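Local coordinates for iodotyrosine deiodinase (Thermotoga neapolitana, PDB 6TYK), which catalyses the FMN-dependent reductive dehalogenation of iodinated, brominated and chlorinated tyrosines, releasing iodide and L-tyrosine from iodotyrosines, at residues A[137-142]-A[158-163]. Sequence-based numbering, arbitrary orientation.
Sequences PYTPPD and LEVILP. With FMN (flavin mononucleotide), chain C; IYR (3-iodo-tyrosine), chain D.
Y138 and I161 form a single antiparallel, hydrogen-bonded bridge between the loop 137-142 and residues 158-163 of the strand 156-165: Y138 N donates to I161 O at 2.8 Å, and I161 N returns a bond to Y138 O at 3.0 Å. Beside this bridge the side chains of Y138 and I161 run together in the same direction. CG of Y138 is anti to the backbone N (chi1 176°), which lays the ring alongside I161, with CD2 4.0 Å from I161 CD1. The same methyl meets P140 CG at 4.1 Å, where the two side chains cross at about a right angle, and P140 N sits over one face of the Y138 ring near its rim. At the ring edge, Y138 CE1 approaches the substrate carboxylate atom OXT of IYR at 3.3 Å, while Y138 OH is hydrogen-bonded to the carboxylate of E68, which also binds the substrate. Without the ring and hydroxyl, as with an alanine here, I161 CD1 is likely to lose its aromatic neighbour, a gap to open beside the substrate carboxylate, and E68 to be left without the hydroxyl that now bonds to it. On the other side of the bridge, V160 CG2 and L162 CD2 both pack against P137 CA, each at 3.5 Å. The flavin lies across the loop from the strand: T139 N donates a nearly straight bond to FMN O4 at 3.1 Å, and T139 OG1 is close to both O4 and N5. Y112 of the second subunit packs on T139. A strand-backed loop presenting its backbone and a hydroxyl to the isoalloxazine thus forms part of the FMN and halotyrosine pocket of this dimeric nitroreductase-fold enzyme.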
loop_
_atom_site.group_PDB
_atom_site.type_symbol
_atom_site.label_atom_id
_atom_site.label_comp_id
_atom_site.label_asym_id
_atom_site.label_seq_id
_atom_site.Cartn_x
_atom_site.Cartn_y
_atom_site.Cartn_z
ATOM N N PRO A 137 -0.092 -11.632 3.546
ATOM C CA PRO A 137 -0.158 -11.312 2.123
ATOM C C PRO A 137 0.584 -12.386 1.355
ATOM O O PRO A 137 1.793 -12.338 1.238
ATOM C CB PRO A 137 0.591 -9.974 2.023
ATOM C CG PRO A 137 0.705 -9.471 3.433
ATOM C CD PRO A 137 0.792 -10.707 4.270
ATOM N N TYR A 138 -0.143 -13.368 0.866
ATOM C CA TYR A 138 0.478 -14.504 0.223
ATOM C C TYR A 138 0.624 -14.253 -1.270
ATOM O O TYR A 138 -0.343 -13.908 -1.956
ATOM C CB TYR A 138 -0.318 -15.775 0.509
ATOM C CG TYR A 138 0.255 -16.943 -0.230
ATOM C CD1 TYR A 138 1.575 -17.315 -0.033
ATOM C CD2 TYR A 138 -0.494 -17.636 -1.170
ATOM C CE1 TYR A 138 2.127 -18.359 -0.728
ATOM C CE2 TYR A 138 0.047 -18.691 -1.872
ATOM C CZ TYR A 138 1.358 -19.046 -1.646
ATOM O OH TYR A 138 1.916 -20.087 -2.346
ATOM N N THR A 139 1.851 -14.377 -1.756
ATOM C CA THR A 139 2.164 -14.095 -3.146
ATOM C C THR A 139 2.877 -15.296 -3.756
ATOM O O THR A 139 4.104 -15.405 -3.682
ATOM C CB THR A 139 3.036 -12.835 -3.275
ATOM O OG1 THR A 139 4.213 -12.991 -2.481
ATOM C CG2 THR A 139 2.281 -11.606 -2.786
ATOM N N PRO A 140 2.106 -16.219 -4.351
ATOM C CA PRO A 140 2.698 -17.414 -4.967
ATOM C C PRO A 140 3.514 -17.035 -6.193
ATOM O O PRO A 140 3.361 -15.933 -6.711
ATOM C CB PRO A 140 1.473 -18.235 -5.378
ATOM C CG PRO A 140 0.399 -17.204 -5.613
ATOM C CD PRO A 140 0.650 -16.138 -4.564
ATOM N N PRO A 141 4.376 -17.943 -6.660
ATOM C CA PRO A 141 5.247 -17.632 -7.796
ATOM C C PRO A 141 4.485 -17.339 -9.084
ATOM O O PRO A 141 4.928 -16.488 -9.857
ATOM C CB PRO A 141 6.094 -18.902 -7.949
ATOM C CG PRO A 141 6.053 -19.554 -6.607
ATOM C CD PRO A 141 4.674 -19.267 -6.083
ATOM N N ASP A 142 3.373 -18.027 -9.322
ATOM C CA ASP A 142 2.585 -17.756 -10.521
ATOM C C ASP A 142 1.115 -17.499 -10.219
ATOM O O ASP A 142 0.363 -18.404 -9.855
ATOM C CB ASP A 142 2.721 -18.868 -11.562
ATOM C CG ASP A 142 2.118 -18.479 -12.906
ATOM O OD1 ASP A 142 2.230 -17.292 -13.287
ATOM O OD2 ASP A 142 1.524 -19.350 -13.575
ATOM N N LEU A 158 -4.677 -10.296 -10.371
ATOM C CA LEU A 158 -4.605 -10.744 -8.988
ATOM C C LEU A 158 -3.331 -10.206 -8.358
ATOM O O LEU A 158 -2.243 -10.431 -8.873
ATOM C CB LEU A 158 -4.639 -12.266 -8.915
ATOM C CG LEU A 158 -4.569 -12.900 -7.528
ATOM C CD1 LEU A 158 -5.670 -12.375 -6.611
ATOM C CD2 LEU A 158 -4.663 -14.418 -7.678
ATOM N N GLU A 159 -3.476 -9.488 -7.251
ATOM C CA GLU A 159 -2.334 -8.880 -6.578
ATOM C C GLU A 159 -1.834 -9.721 -5.410
ATOM O O GLU A 159 -0.635 -9.831 -5.175
ATOM C CB GLU A 159 -2.699 -7.490 -6.062
ATOM C CG GLU A 159 -2.908 -6.459 -7.154
ATOM C CD GLU A 159 -1.627 -6.091 -7.873
ATOM O OE1 GLU A 159 -0.531 -6.432 -7.366
ATOM O OE2 GLU A 159 -1.706 -5.447 -8.937
ATOM N N VAL A 160 -2.756 -10.289 -4.648
ATOM C CA VAL A 160 -2.370 -10.978 -3.432
ATOM C C VAL A 160 -3.511 -11.869 -2.978
ATOM O O VAL A 160 -4.677 -11.572 -3.240
ATOM C CB VAL A 160 -1.991 -9.970 -2.312
ATOM C CG1 VAL A 160 -3.179 -9.080 -1.917
ATOM C CG2 VAL A 160 -1.456 -10.696 -1.107
ATOM N N ILE A 161 -3.159 -12.988 -2.354
ATOM C CA ILE A 161 -4.125 -13.859 -1.701
ATOM C C ILE A 161 -3.974 -13.606 -0.221
ATOM O O ILE A 161 -2.891 -13.798 0.338
ATOM C CB ILE A 161 -3.811 -15.335 -1.997
ATOM C CG1 ILE A 161 -3.944 -15.614 -3.497
ATOM C CG2 ILE A 161 -4.707 -16.265 -1.165
ATOM C CD1 ILE A 161 -3.337 -16.943 -3.902
ATOM N N LEU A 162 -5.048 -13.171 0.421
ATOM C CA LEU A 162 -5.013 -12.916 1.854
ATOM C C LEU A 162 -5.869 -13.932 2.590
ATOM O O LEU A 162 -7.085 -13.767 2.688
ATOM C CB LEU A 162 -5.543 -11.515 2.171
ATOM C CG LEU A 162 -4.723 -10.331 1.678
ATOM C CD1 LEU A 162 -5.575 -9.074 1.740
ATOM C CD2 LEU A 162 -3.477 -10.145 2.523
ATOM N N PRO A 163 -5.247 -14.993 3.110
ATOM C CA PRO A 163 -6.001 -15.878 3.998
ATOM C C PRO A 163 -6.418 -15.078 5.221
ATOM O O PRO A 163 -5.602 -14.328 5.765
ATOM C CB PRO A 163 -4.986 -16.961 4.377
ATOM C CG PRO A 163 -3.915 -16.867 3.318
ATOM C CD PRO A 163 -3.850 -15.423 2.949
HETATM N N1 FMN C . 4.584 -14.372 3.588
HETATM C C2 FMN C . 4.568 -15.661 3.136
HETATM O O2 FMN C . 4.592 -16.577 3.938
HETATM N N3 FMN C . 4.514 -15.934 1.793
HETATM C C4 FMN C . 4.495 -14.924 0.872
HETATM O O4 FMN C . 4.451 -15.203 -0.333
HETATM C C4A FMN C . 4.503 -13.603 1.328
HETATM N N5 FMN C . 4.459 -12.560 0.428
HETATM C C5A FMN C . 4.445 -11.254 0.888
HETATM C C6 FMN C . 4.381 -10.214 -0.029
HETATM C C7 FMN C . 4.348 -8.892 0.389
HETATM C C7M FMN C . 4.274 -7.803 -0.650
HETATM C C8 FMN C . 4.385 -8.611 1.747
HETATM C C8M FMN C . 4.354 -7.188 2.236
HETATM C C9 FMN C . 4.450 -9.654 2.667
HETATM C C9A FMN C . 4.479 -10.983 2.249
HETATM N N10 FMN C . 4.560 -12.039 3.156
HETATM C C10 FMN C . 4.527 -13.335 2.692
HETATM C "C1'" FMN C . 4.610 -11.786 4.637
HETATM C "C2'" FMN C . 6.030 -11.340 5.048
HETATM O "O2'" FMN C . 6.938 -12.437 5.079
HETATM C "C3'" FMN C . 5.957 -10.633 6.405
HETATM O "O3'" FMN C . 5.210 -9.443 6.230
HETATM C "C4'" FMN C . 7.324 -10.303 7.004
HETATM O "O4'" FMN C . 8.014 -11.507 7.311
HETATM C "C5'" FMN C . 7.178 -9.475 8.270
HETATM O "O5'" FMN C . 6.330 -10.158 9.168
HETATM P P FMN C . 5.993 -9.548 10.616
HETATM O O1P FMN C . 5.189 -10.646 11.306
HETATM O O2P FMN C . 5.130 -8.329 10.441
HETATM O O3P FMN C . 7.307 -9.292 11.328
HETATM N N IYR D . 5.883 -17.317 -1.468
HETATM C CA IYR D . 6.857 -18.149 -0.810
HETATM C CB IYR D . 8.168 -17.467 -0.385
HETATM C CC IYR D . 8.030 -16.213 0.406
HETATM C CD IYR D . 8.170 -14.984 -0.239
HETATM C CE IYR D . 8.081 -13.773 0.448
HETATM I IE IYR D . 8.260 -12.051 -0.586
HETATM C CF IYR D . 7.865 -13.800 1.829
HETATM O OF IYR D . 7.770 -12.666 2.582
HETATM C CG IYR D . 7.711 -15.026 2.501
HETATM C CH IYR D . 7.809 -16.220 1.793
HETATM C C IYR D . 6.292 -18.821 0.429
HETATM O O IYR D . 6.805 -19.701 1.120
HETATM O OXT IYR D . 5.065 -18.376 0.794
#